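Local coordinates for protein ribonuclease S-F11 (Nicotiana alata, PDB 1IOO) that cleaves RNA as a secreted T2-family ribonuclease of the style, associated with gametophytic self-incompatibility, the rejection of self pollen, at residues 15-20 and 154-159; 53-58 and 103-108; 61-66 and 82-87; 122-127 and 138-143. All coordinates share one frame; numbering follows the deposited sequence.

Contact 1 (15-20 and 154-159); sequences FCYANH and AEVTKG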
# COMPACT_ATOMS: atom_id res chain seq x y z
N PHE A 15 -9.04 0.68 -6.77
CA PHE A 15 -9.17 -0.68 -6.28
C PHE A 15 -10.60 -1.19 -6.45
O PHE A 15 -10.82 -2.33 -6.87
CB PHE A 15 -8.79 -0.78 -4.80
CG PHE A 15 -8.87 -2.17 -4.25
CD1 PHE A 15 -7.76 -3.01 -4.31
CD2 PHE A 15 -10.06 -2.66 -3.73
CE1 PHE A 15 -7.84 -4.33 -3.85
CE2 PHE A 15 -10.15 -3.97 -3.26
CZ PHE A 15 -9.04 -4.81 -3.32
N CYS A 16 -11.58 -0.34 -6.14
CA CYS A 16 -12.98 -0.76 -6.21
C CYS A 16 -13.52 -0.76 -7.63
O CYS A 16 -14.63 -1.24 -7.88
CB CYS A 16 -13.82 0.10 -5.28
SG CYS A 16 -13.41 -0.28 -3.54
N TYR A 17 -12.74 -0.23 -8.57
CA TYR A 17 -13.15 -0.24 -9.97
C TYR A 17 -12.63 -1.51 -10.64
O TYR A 17 -13.25 -2.03 -11.58
CB TYR A 17 -12.60 0.98 -10.71
CG TYR A 17 -13.32 1.27 -12.01
CD1 TYR A 17 -14.60 1.82 -12.00
CD2 TYR A 17 -12.73 0.99 -13.24
CE1 TYR A 17 -15.28 2.09 -13.18
CE2 TYR A 17 -13.41 1.26 -14.43
CZ TYR A 17 -14.68 1.81 -14.39
OH TYR A 17 -15.35 2.10 -15.56
N ALA A 18 -11.51 -2.03 -10.14
CA ALA A 18 -10.89 -3.22 -10.71
C ALA A 18 -11.26 -4.47 -9.93
O ALA A 18 -11.04 -5.59 -10.39
CB ALA A 18 -9.38 -3.05 -10.72
N ASN A 19 -11.82 -4.28 -8.73
CA ASN A 19 -12.21 -5.41 -7.89
C ASN A 19 -13.57 -5.18 -7.27
O ASN A 19 -14.07 -4.06 -7.23
CB ASN A 19 -11.20 -5.60 -6.76
CG ASN A 19 -9.77 -5.70 -7.26
OD1 ASN A 19 -9.38 -6.70 -7.86
ND2 ASN A 19 -8.99 -4.66 -7.01
N HIS A 20 -14.19 -6.26 -6.78
CA HIS A 20 -15.47 -6.14 -6.12
C HIS A 20 -15.27 -5.69 -4.68
O HIS A 20 -14.56 -6.35 -3.91
CB HIS A 20 -16.22 -7.46 -6.13
CG HIS A 20 -17.50 -7.42 -5.35
ND1 HIS A 20 -18.56 -6.61 -5.71
CD2 HIS A 20 -17.86 -8.03 -4.20
CE1 HIS A 20 -19.52 -6.73 -4.81
NE2 HIS A 20 -19.12 -7.58 -3.88
N ALA A 154 -2.79 -0.08 -13.17
CA ALA A 154 -3.67 -1.15 -13.56
C ALA A 154 -4.44 -0.72 -14.79
O ALA A 154 -4.65 0.47 -15.01
CB ALA A 154 -4.64 -1.49 -12.44
N GLU A 155 -4.81 -1.68 -15.63
CA GLU A 155 -5.57 -1.36 -16.82
C GLU A 155 -6.89 -2.11 -16.83
O GLU A 155 -6.97 -3.23 -17.32
CB GLU A 155 -4.78 -1.68 -18.10
CG GLU A 155 -3.58 -0.77 -18.32
CD GLU A 155 -2.98 -0.89 -19.71
OE1 GLU A 155 -1.88 -0.33 -19.94
OE2 GLU A 155 -3.59 -1.53 -20.59
N VAL A 156 -7.92 -1.50 -16.23
CA VAL A 156 -9.25 -2.10 -16.23
C VAL A 156 -9.77 -2.16 -17.65
O VAL A 156 -10.49 -3.08 -18.03
CB VAL A 156 -10.20 -1.28 -15.34
CG1 VAL A 156 -11.60 -1.87 -15.40
CG2 VAL A 156 -9.68 -1.27 -13.91
N THR A 157 -9.40 -1.15 -18.42
CA THR A 157 -9.69 -1.09 -19.84
C THR A 157 -8.37 -1.09 -20.58
O THR A 157 -7.49 -0.28 -20.27
CB THR A 157 -10.47 0.18 -20.22
OG1 THR A 157 -11.69 0.25 -19.48
CG2 THR A 157 -10.79 0.18 -21.71
N LYS A 158 -8.19 -2.01 -21.51
CA LYS A 158 -6.93 -2.09 -22.24
C LYS A 158 -6.61 -0.75 -22.90
O LYS A 158 -7.41 -0.21 -23.65
CB LYS A 158 -6.99 -3.20 -23.29
CG LYS A 158 -5.69 -3.39 -24.05
CD LYS A 158 -5.81 -4.50 -25.09
CE LYS A 158 -4.54 -4.63 -25.90
NZ LYS A 158 -3.37 -5.00 -25.05
N GLY A 159 -5.43 -0.21 -22.59
CA GLY A 159 -5.04 1.06 -23.17
C GLY A 159 -5.31 2.25 -22.27
O GLY A 159 -4.98 3.38 -22.64

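Contact 2 (53-58 and 103-108); sequences SYFTGK and TYFGLA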
# COMPACT_ATOMS: atom_id res chain seq x y z
N SER A 53 -3.47 -13.12 16.10
CA SER A 53 -4.43 -12.83 17.14
C SER A 53 -5.36 -11.73 16.68
O SER A 53 -4.92 -10.76 16.08
CB SER A 53 -3.71 -12.40 18.42
OG SER A 53 -2.84 -13.42 18.86
N TYR A 54 -6.65 -11.88 16.93
CA TYR A 54 -7.61 -10.89 16.48
C TYR A 54 -7.52 -9.60 17.27
O TYR A 54 -7.54 -9.60 18.50
CB TYR A 54 -9.03 -11.49 16.50
CG TYR A 54 -9.13 -12.68 15.57
CD1 TYR A 54 -8.73 -13.96 15.99
CD2 TYR A 54 -9.55 -12.53 14.25
CE1 TYR A 54 -8.75 -15.05 15.11
CE2 TYR A 54 -9.57 -13.61 13.36
CZ TYR A 54 -9.17 -14.86 13.80
OH TYR A 54 -9.17 -15.93 12.92
N PHE A 55 -7.40 -8.49 16.55
CA PHE A 55 -7.30 -7.17 17.16
C PHE A 55 -8.64 -6.71 17.72
O PHE A 55 -9.71 -7.12 17.26
CB PHE A 55 -6.83 -6.13 16.13
CG PHE A 55 -5.39 -6.28 15.71
CD1 PHE A 55 -5.06 -6.59 14.39
CD2 PHE A 55 -4.36 -6.08 16.63
CE1 PHE A 55 -3.73 -6.68 13.99
CE2 PHE A 55 -3.03 -6.18 16.24
CZ PHE A 55 -2.71 -6.48 14.91
N THR A 56 -8.57 -5.85 18.73
CA THR A 56 -9.75 -5.28 19.36
C THR A 56 -9.52 -3.82 19.71
O THR A 56 -8.41 -3.31 19.55
CB THR A 56 -10.12 -6.01 20.68
OG1 THR A 56 -9.05 -5.89 21.62
CG2 THR A 56 -10.41 -7.48 20.42
N GLY A 57 -10.57 -3.16 20.16
CA GLY A 57 -10.46 -1.77 20.59
C GLY A 57 -9.87 -0.74 19.64
O GLY A 57 -10.27 -0.64 18.48
N LYS A 58 -8.92 0.04 20.15
CA LYS A 58 -8.30 1.11 19.37
C LYS A 58 -7.61 0.59 18.12
O LYS A 58 -7.82 1.13 17.04
CB LYS A 58 -7.29 1.89 20.22
CG LYS A 58 -6.68 3.08 19.49
CD LYS A 58 -5.64 3.78 20.34
CE LYS A 58 -5.08 5.02 19.65
NZ LYS A 58 -4.37 4.70 18.37
N THR A 103 3.64 -4.76 16.65
CA THR A 103 4.54 -3.72 16.14
C THR A 103 4.59 -3.72 14.61
O THR A 103 4.91 -2.70 14.01
CB THR A 103 5.94 -3.83 16.74
OG1 THR A 103 6.49 -5.12 16.46
CG2 THR A 103 5.86 -3.65 18.25
N TYR A 104 4.26 -4.84 13.99
CA TYR A 104 4.19 -4.89 12.53
C TYR A 104 3.03 -4.03 12.03
O TYR A 104 3.20 -3.16 11.17
CB TYR A 104 4.04 -6.33 12.05
CG TYR A 104 3.71 -6.46 10.57
CD1 TYR A 104 2.41 -6.74 10.16
CD2 TYR A 104 4.71 -6.33 9.60
CE1 TYR A 104 2.10 -6.89 8.81
CE2 TYR A 104 4.41 -6.48 8.24
CZ TYR A 104 3.10 -6.76 7.85
OH TYR A 104 2.77 -6.91 6.52
N PHE A 105 1.85 -4.26 12.59
CA PHE A 105 0.70 -3.45 12.20
C PHE A 105 0.86 -2.01 12.70
O PHE A 105 0.45 -1.07 12.02
CB PHE A 105 -0.61 -4.07 12.70
CG PHE A 105 -1.07 -5.23 11.86
CD1 PHE A 105 -0.66 -6.53 12.14
CD2 PHE A 105 -1.87 -5.00 10.75
CE1 PHE A 105 -1.03 -7.59 11.32
CE2 PHE A 105 -2.25 -6.05 9.92
CZ PHE A 105 -1.83 -7.35 10.20
N GLY A 106 1.47 -1.85 13.87
CA GLY A 106 1.69 -0.51 14.40
C GLY A 106 2.61 0.27 13.48
O GLY A 106 2.43 1.48 13.27
N LEU A 107 3.62 -0.41 12.94
CA LEU A 107 4.56 0.24 12.02
C LEU A 107 3.84 0.67 10.75
O LEU A 107 4.04 1.78 10.26
CB LEU A 107 5.71 -0.70 11.66
CG LEU A 107 6.69 -0.13 10.62
CD1 LEU A 107 7.32 1.14 11.17
CD2 LEU A 107 7.77 -1.16 10.30
N ALA A 108 3.01 -0.22 10.21
CA ALA A 108 2.25 0.10 9.01
C ALA A 108 1.44 1.37 9.21
O ALA A 108 1.42 2.25 8.35
CB ALA A 108 1.32 -1.07 8.65

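Contact 3 (61-66 and 82-87); sequences NDLDKH and PSWKYQ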
# COMPACT_ATOMS: atom_id res chain seq x y z
N ASN A 61 -10.11 -0.27 15.52
CA ASN A 61 -10.70 0.91 14.89
C ASN A 61 -9.71 1.59 13.96
O ASN A 61 -10.07 2.08 12.89
CB ASN A 61 -11.19 1.92 15.93
CG ASN A 61 -12.42 1.44 16.67
OD1 ASN A 61 -13.31 0.83 16.08
ND2 ASN A 61 -12.48 1.73 17.96
N ASP A 62 -8.45 1.65 14.38
CA ASP A 62 -7.41 2.28 13.58
C ASP A 62 -7.19 1.53 12.27
O ASP A 62 -7.10 2.13 11.20
CB ASP A 62 -6.08 2.35 14.34
CG ASP A 62 -6.08 3.40 15.44
OD1 ASP A 62 -6.93 4.31 15.41
OD2 ASP A 62 -5.22 3.31 16.34
N LEU A 63 -7.14 0.20 12.35
CA LEU A 63 -6.91 -0.61 11.17
C LEU A 63 -8.11 -0.60 10.23
O LEU A 63 -7.94 -0.58 9.02
CB LEU A 63 -6.56 -2.05 11.56
CG LEU A 63 -5.15 -2.19 12.16
CD1 LEU A 63 -4.99 -3.60 12.72
CD2 LEU A 63 -4.10 -1.89 11.09
N ASP A 64 -9.32 -0.62 10.78
CA ASP A 64 -10.49 -0.62 9.92
C ASP A 64 -10.54 0.63 9.06
O ASP A 64 -11.08 0.61 7.95
CB ASP A 64 -11.79 -0.74 10.72
CG ASP A 64 -12.99 -0.85 9.82
OD1 ASP A 64 -13.80 0.10 9.74
OD2 ASP A 64 -13.12 -1.90 9.15
N LYS A 65 -9.99 1.73 9.58
CA LYS A 65 -9.97 2.97 8.83
C LYS A 65 -8.76 3.05 7.90
O LYS A 65 -8.92 3.20 6.69
CB LYS A 65 -9.95 4.18 9.78
CG LYS A 65 -9.82 5.51 9.06
CD LYS A 65 -9.72 6.68 10.03
CE LYS A 65 -9.52 7.98 9.27
NZ LYS A 65 -9.39 9.16 10.18
N HIS A 66 -7.57 2.91 8.46
CA HIS A 66 -6.33 3.10 7.69
C HIS A 66 -5.96 1.90 6.83
O HIS A 66 -5.25 2.06 5.84
CB HIS A 66 -5.20 3.46 8.64
CG HIS A 66 -5.41 4.77 9.33
ND1 HIS A 66 -5.72 4.87 10.67
CD2 HIS A 66 -5.42 6.03 8.85
CE1 HIS A 66 -5.92 6.14 10.98
NE2 HIS A 66 -5.74 6.87 9.89
N PRO A 82 -10.02 -11.09 7.81
CA PRO A 82 -9.43 -11.93 6.77
C PRO A 82 -8.21 -11.38 6.04
O PRO A 82 -7.24 -12.10 5.81
CB PRO A 82 -10.60 -12.20 5.83
CG PRO A 82 -11.40 -10.95 5.94
CD PRO A 82 -11.38 -10.65 7.42
N SER A 83 -8.25 -10.10 5.66
CA SER A 83 -7.15 -9.53 4.91
C SER A 83 -5.95 -9.24 5.79
O SER A 83 -4.81 -9.45 5.38
CB SER A 83 -7.59 -8.28 4.16
OG SER A 83 -8.59 -8.63 3.23
N TRP A 84 -6.19 -8.73 7.00
CA TRP A 84 -5.09 -8.47 7.91
C TRP A 84 -4.36 -9.77 8.24
O TRP A 84 -3.13 -9.82 8.27
CB TRP A 84 -5.58 -7.80 9.19
CG TRP A 84 -6.25 -6.49 8.92
CD1 TRP A 84 -6.00 -5.64 7.87
CD2 TRP A 84 -7.31 -5.89 9.68
NE1 TRP A 84 -6.85 -4.56 7.92
CE2 TRP A 84 -7.66 -4.69 9.02
CE3 TRP A 84 -8.00 -6.25 10.84
CZ2 TRP A 84 -8.68 -3.84 9.48
CZ3 TRP A 84 -9.02 -5.40 11.30
CH2 TRP A 84 -9.35 -4.22 10.62
N LYS A 85 -5.13 -10.83 8.48
CA LYS A 85 -4.55 -12.13 8.78
C LYS A 85 -3.72 -12.64 7.61
O LYS A 85 -2.59 -13.09 7.78
CB LYS A 85 -5.63 -13.17 9.11
CG LYS A 85 -5.03 -14.55 9.42
CD LYS A 85 -6.07 -15.66 9.48
CE LYS A 85 -6.99 -15.52 10.66
NZ LYS A 85 -7.84 -16.75 10.77
N TYR A 86 -4.28 -12.57 6.41
CA TYR A 86 -3.58 -13.05 5.22
C TYR A 86 -2.27 -12.29 5.02
O TYR A 86 -1.22 -12.89 4.77
CB TYR A 86 -4.46 -12.88 3.98
CG TYR A 86 -3.83 -13.41 2.72
CD1 TYR A 86 -3.47 -14.76 2.62
CD2 TYR A 86 -3.62 -12.59 1.62
CE1 TYR A 86 -2.91 -15.27 1.44
CE2 TYR A 86 -3.06 -13.08 0.44
CZ TYR A 86 -2.72 -14.42 0.36
OH TYR A 86 -2.20 -14.93 -0.81
N GLN A 87 -2.33 -10.97 5.14
CA GLN A 87 -1.16 -10.13 4.95
C GLN A 87 -0.10 -10.41 6.00
O GLN A 87 1.10 -10.39 5.71
CB GLN A 87 -1.55 -8.65 4.97
CG GLN A 87 -2.37 -8.22 3.74
CD GLN A 87 -1.59 -8.32 2.44
OE1 GLN A 87 -2.15 -8.67 1.40
NE2 GLN A 87 -0.30 -8.00 2.48

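Contact 4 (122-127 and 138-143); sequences QTHRII and FDAIKT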
# COMPACT_ATOMS: atom_id res chain seq x y z
N GLN A 122 -1.90 16.91 -5.05
CA GLN A 122 -2.67 18.12 -5.30
C GLN A 122 -1.77 19.35 -5.42
O GLN A 122 -1.98 20.19 -6.30
CB GLN A 122 -3.71 18.33 -4.20
CG GLN A 122 -4.47 19.65 -4.36
CD GLN A 122 -5.49 19.88 -3.26
OE1 GLN A 122 -5.22 19.67 -2.08
NE2 GLN A 122 -6.68 20.32 -3.66
N THR A 123 -0.78 19.47 -4.54
CA THR A 123 0.13 20.62 -4.57
C THR A 123 1.02 20.58 -5.81
O THR A 123 1.69 21.56 -6.13
CB THR A 123 0.98 20.72 -3.28
OG1 THR A 123 1.81 19.56 -3.13
CG2 THR A 123 0.08 20.86 -2.07
N HIS A 124 1.03 19.44 -6.49
CA HIS A 124 1.77 19.29 -7.73
C HIS A 124 0.81 19.36 -8.92
O HIS A 124 1.15 19.00 -10.05
CB HIS A 124 2.53 17.95 -7.74
CG HIS A 124 3.74 17.95 -6.85
ND1 HIS A 124 5.02 18.14 -7.33
CD2 HIS A 124 3.87 17.75 -5.52
CE1 HIS A 124 5.88 18.07 -6.33
NE2 HIS A 124 5.21 17.83 -5.22
N ARG A 125 -0.40 19.81 -8.64
CA ARG A 125 -1.45 19.98 -9.63
C ARG A 125 -1.90 18.66 -10.23
O ARG A 125 -2.26 18.58 -11.41
CB ARG A 125 -1.00 20.98 -10.70
CG ARG A 125 -0.76 22.36 -10.09
CD ARG A 125 -0.41 23.42 -11.10
NE ARG A 125 -0.17 24.70 -10.44
CZ ARG A 125 0.12 25.84 -11.08
NH1 ARG A 125 0.20 25.85 -12.40
NH2 ARG A 125 0.33 26.95 -10.38
N ILE A 126 -1.86 17.62 -9.41
CA ILE A 126 -2.31 16.29 -9.81
C ILE A 126 -3.49 15.88 -8.94
O ILE A 126 -3.32 15.60 -7.75
CB ILE A 126 -1.17 15.25 -9.69
CG1 ILE A 126 -0.04 15.59 -10.67
CG2 ILE A 126 -1.69 13.84 -9.99
CD1 ILE A 126 1.22 14.75 -10.48
N ILE A 127 -4.69 15.88 -9.51
CA ILE A 127 -5.89 15.55 -8.75
C ILE A 127 -6.75 14.51 -9.45
O ILE A 127 -6.64 14.32 -10.66
CB ILE A 127 -6.73 16.82 -8.50
CG1 ILE A 127 -7.09 17.49 -9.83
CG2 ILE A 127 -5.96 17.79 -7.60
CD1 ILE A 127 -8.00 18.71 -9.69
N PHE A 138 5.40 10.34 -10.52
CA PHE A 138 6.62 9.86 -9.87
C PHE A 138 7.36 11.01 -9.16
O PHE A 138 7.70 10.90 -7.98
CB PHE A 138 7.53 9.23 -10.94
CG PHE A 138 8.84 8.72 -10.42
CD1 PHE A 138 8.99 7.38 -10.07
CD2 PHE A 138 9.93 9.57 -10.29
CE1 PHE A 138 10.22 6.90 -9.60
CE2 PHE A 138 11.15 9.10 -9.83
CZ PHE A 138 11.29 7.76 -9.48
N ASP A 139 7.59 12.10 -9.88
CA ASP A 139 8.30 13.25 -9.31
C ASP A 139 7.59 13.80 -8.07
O ASP A 139 8.23 14.12 -7.07
CB ASP A 139 8.44 14.37 -10.35
CG ASP A 139 9.47 14.05 -11.43
OD1 ASP A 139 10.25 13.09 -11.25
OD2 ASP A 139 9.51 14.78 -12.44
N ALA A 140 6.27 13.92 -8.14
CA ALA A 140 5.50 14.44 -7.02
C ALA A 140 5.67 13.57 -5.77
O ALA A 140 5.92 14.08 -4.68
CB ALA A 140 4.02 14.53 -7.40
N ILE A 141 5.55 12.26 -5.94
CA ILE A 141 5.69 11.35 -4.81
C ILE A 141 7.11 11.34 -4.25
O ILE A 141 7.30 11.29 -3.04
CB ILE A 141 5.27 9.91 -5.22
CG1 ILE A 141 3.80 9.91 -5.68
CG2 ILE A 141 5.47 8.95 -4.06
CD1 ILE A 141 2.80 10.41 -4.62
N LYS A 142 8.11 11.42 -5.12
CA LYS A 142 9.49 11.38 -4.66
C LYS A 142 9.83 12.56 -3.75
O LYS A 142 10.80 12.50 -2.99
CB LYS A 142 10.46 11.32 -5.84
CG LYS A 142 11.88 10.93 -5.41
CD LYS A 142 12.78 10.69 -6.60
CE LYS A 142 14.17 10.27 -6.15
NZ LYS A 142 15.03 10.00 -7.34
N THR A 143 9.04 13.63 -3.82
CA THR A 143 9.31 14.77 -2.95
C THR A 143 9.14 14.40 -1.48
O THR A 143 9.69 15.06 -0.60
CB THR A 143 8.42 16.00 -3.25
OG1 THR A 143 7.04 15.69 -3.03
CG2 THR A 143 8.63 16.46 -4.69

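Contact 1 (15-20 and 154-159)
Val156 reaches across to Tyr17 and Ala18 with both methyl groups. CG1 of Val156 meets the tyrosine ring alone, lying obliquely against it 3.7 Å from Tyr17 CE2. The other branch packs on the alanine, with Val156 CG2 3.7 Å from Ala18 CB, and also brushes the ring, 3.9 Å from Tyr17 CD2, so the valine fork sits in the angle between the two residues. That placement follows from the first torsions. In Val156 CG1 is anti to the backbone N (chi1 177°), while Tyr17 has its CG anti to N (chi1 -161°), which brings the CD2–CE2 side of the ring up to the valine. The touching is purely apolar, and the three residues lie at the protein surface.

Within each segment a side-chain–backbone bond spans the turn. Asn19, the first residue to leave helical geometry, folds back so that its ND2 reaches Phe15 O at 3.0 Å, on a lone pair in the carbonyl plane; the bond is bent, with the acceptor tilted from the amide plane, and ND2 also bonds to Tyr164 OH. The same nitrogen lies over one face of the Phe15 ring. In the loop, Gly159 N bonds to Glu155 OE2 at 3.0 Å, nearly straight but from above the carboxylate plane.

Arg195 makes a cation-pi contact with the Tyr17 ring, and the Cys16–Cys21 disulfide ties the chain just beyond the helix. The contact thus sets the end of helix 12-18 against the loop joining strands 150-154 and 162-170, and Tyr164 of the latter strand touches both Ala18 and Ala154.

Contact 2 (53-58 and 103-108)
The CA atoms of Phe55 and Phe105 are the nearest pair across the two segments, yet they stand 10.1 Å apart, so this contact is made by side chains spanning the distance between the backbone just before helix 57-66 and a turn of helix 101-113. Both phenylalanines point toward each other, with CG anti to the carbonyl carbon (chi1 -70° in Phe55 and -78° in Phe105).

Their rings form a T-shaped stack. The Phe55 ring presents its CE1–CZ edge to one face of Phe105, with centroids 5.0 Å apart and planes at 75°. The edge does not strike the middle of that face but is offset toward its CD1 side, where Phe55 CZ comes within 3.4 Å of Phe105 CD1. On the opposite face of Phe105 lies CD1 of its own neighbour Tyr104, 3.6 Å above the ring plane, so the ring is sandwiched between two edges. Trp67 meets it too, and Leu63 of helix 57-66 touches both phenylalanines. Cutting the side chain of Phe105 back to alanine is likely to open a gap beside the Phe55 edge and leave that ring freer to tilt.

Phe105 also lies close to the catalytic region: its side chain is about 5 Å from that of Gln87, an active-site residue by similarity. Around Phe55, the backbone carbonyl takes a hydrogen bond from Gln81. The contact itself is wholly aromatic and buried, with no polar group to satisfy; its C–H edge set on a pi face, an electrostatically favourable pairing, gives the two rings a preferred mutual angle as well as apolar burial.

Contact 3 (61-66 and 82-87)
Leu63 and Trp84 both hold CG anti to the carbonyl carbon, with chi1 -60° in the tryptophan, and a chi2 of -28° turns the indole so that its six-membered ring slides against the backbone of helix 57-66. Leu63 CB stands over one face in a CH-pi contact, 3.8 Å from the centroid of the benzo ring and 23° off its normal. The CZ2 corner of the benzo ring also touches main chain: Trp84 CZ2 is 3.4 Å from Leu63 C, and 3.5 Å from Asp64 N. Asp64 CA lies at the ring edge, in its plane.

The polar ends find partners outside the two segments. Trp84 NE1 donates to the backbone O of Trp67, whose ring also meets the indole edge-to-face, while Asp64 OD2 forms a salt bridge with Arg23. Gln69 OE1 accepts from the backbone N of both Ser83 and Trp84 at the start of helix 82-92; by similarity Gln69 belongs to the RNA phosphate site.

Across the two helices, then, the attraction is dispersion and CH-pi, while the buried indole N-H and the buried carboxylate are each paired, one with Trp67 O and the other with Arg23, so that burial need not strand either polar group.

Contact 4 (122-127 and 138-143)
The imidazole of His124 lies flat over the backbone of Ala140: Ala140 CA is 3.7 Å from the ring centroid and 7° off the normal, a CH-pi contact. The alanine methyl packs on the same ring, with Ala140 CB 3.5 Å from His124 CG. One helical turn on, Thr143 comes from the opposite direction and sets its CG2 methyl and OG1 against the outer end of the ring. Ile126 adds a looser touch, its CD1 4.2 Å from Ala140 CB.

Behind this shell, Thr143 OG1, placed by a chi1 of 63°, donates to Ala140 O at 2.6 Å in the carbonyl plane, and that oxygen also accepts from Thr143 N. Helix 117-123 ends in a Schellman motif, with Arg125 at positive phi as the C-prime residue; Arg125 N bonds to Gln122 O and Ile126 N to Leu121 O. From this turn His124 and Ile126 both point at helix 134-145.

With a serine in place of His124, Ala140 would probably lose the flat lid over its CA and Thr143 the ring its methyl packs against. No hydrogen bond crosses, so cohesion rests on an aromatic face laid on a small residue, which lets the turn approach the helix backbone closely.

From the N terminus, after strand 4-10 comes helix 12-18, and contact 1 closes the widest loop when the chain returns at 154-159; the other three contacts all nest inside it. Contact 2 opens at 53-58 and closes at 103-108, enclosing contact 3, which brings 61-66 against 82-87. Those two touch: Phe105 reaches the Trp84 backbone, and Tyr54 OH probably bonds to Lys85 NZ, so helices 57-66, 82-92 and 101-113 form one cluster. Contact 4 follows in series, joining the turn that ends helix 117-123 to helix 134-145 about 30 Å, centre to centre, from contact 2. None cross. Contact 1 stands apart, with contact 3 its nearest neighbour at about 8 Å between nearest atoms.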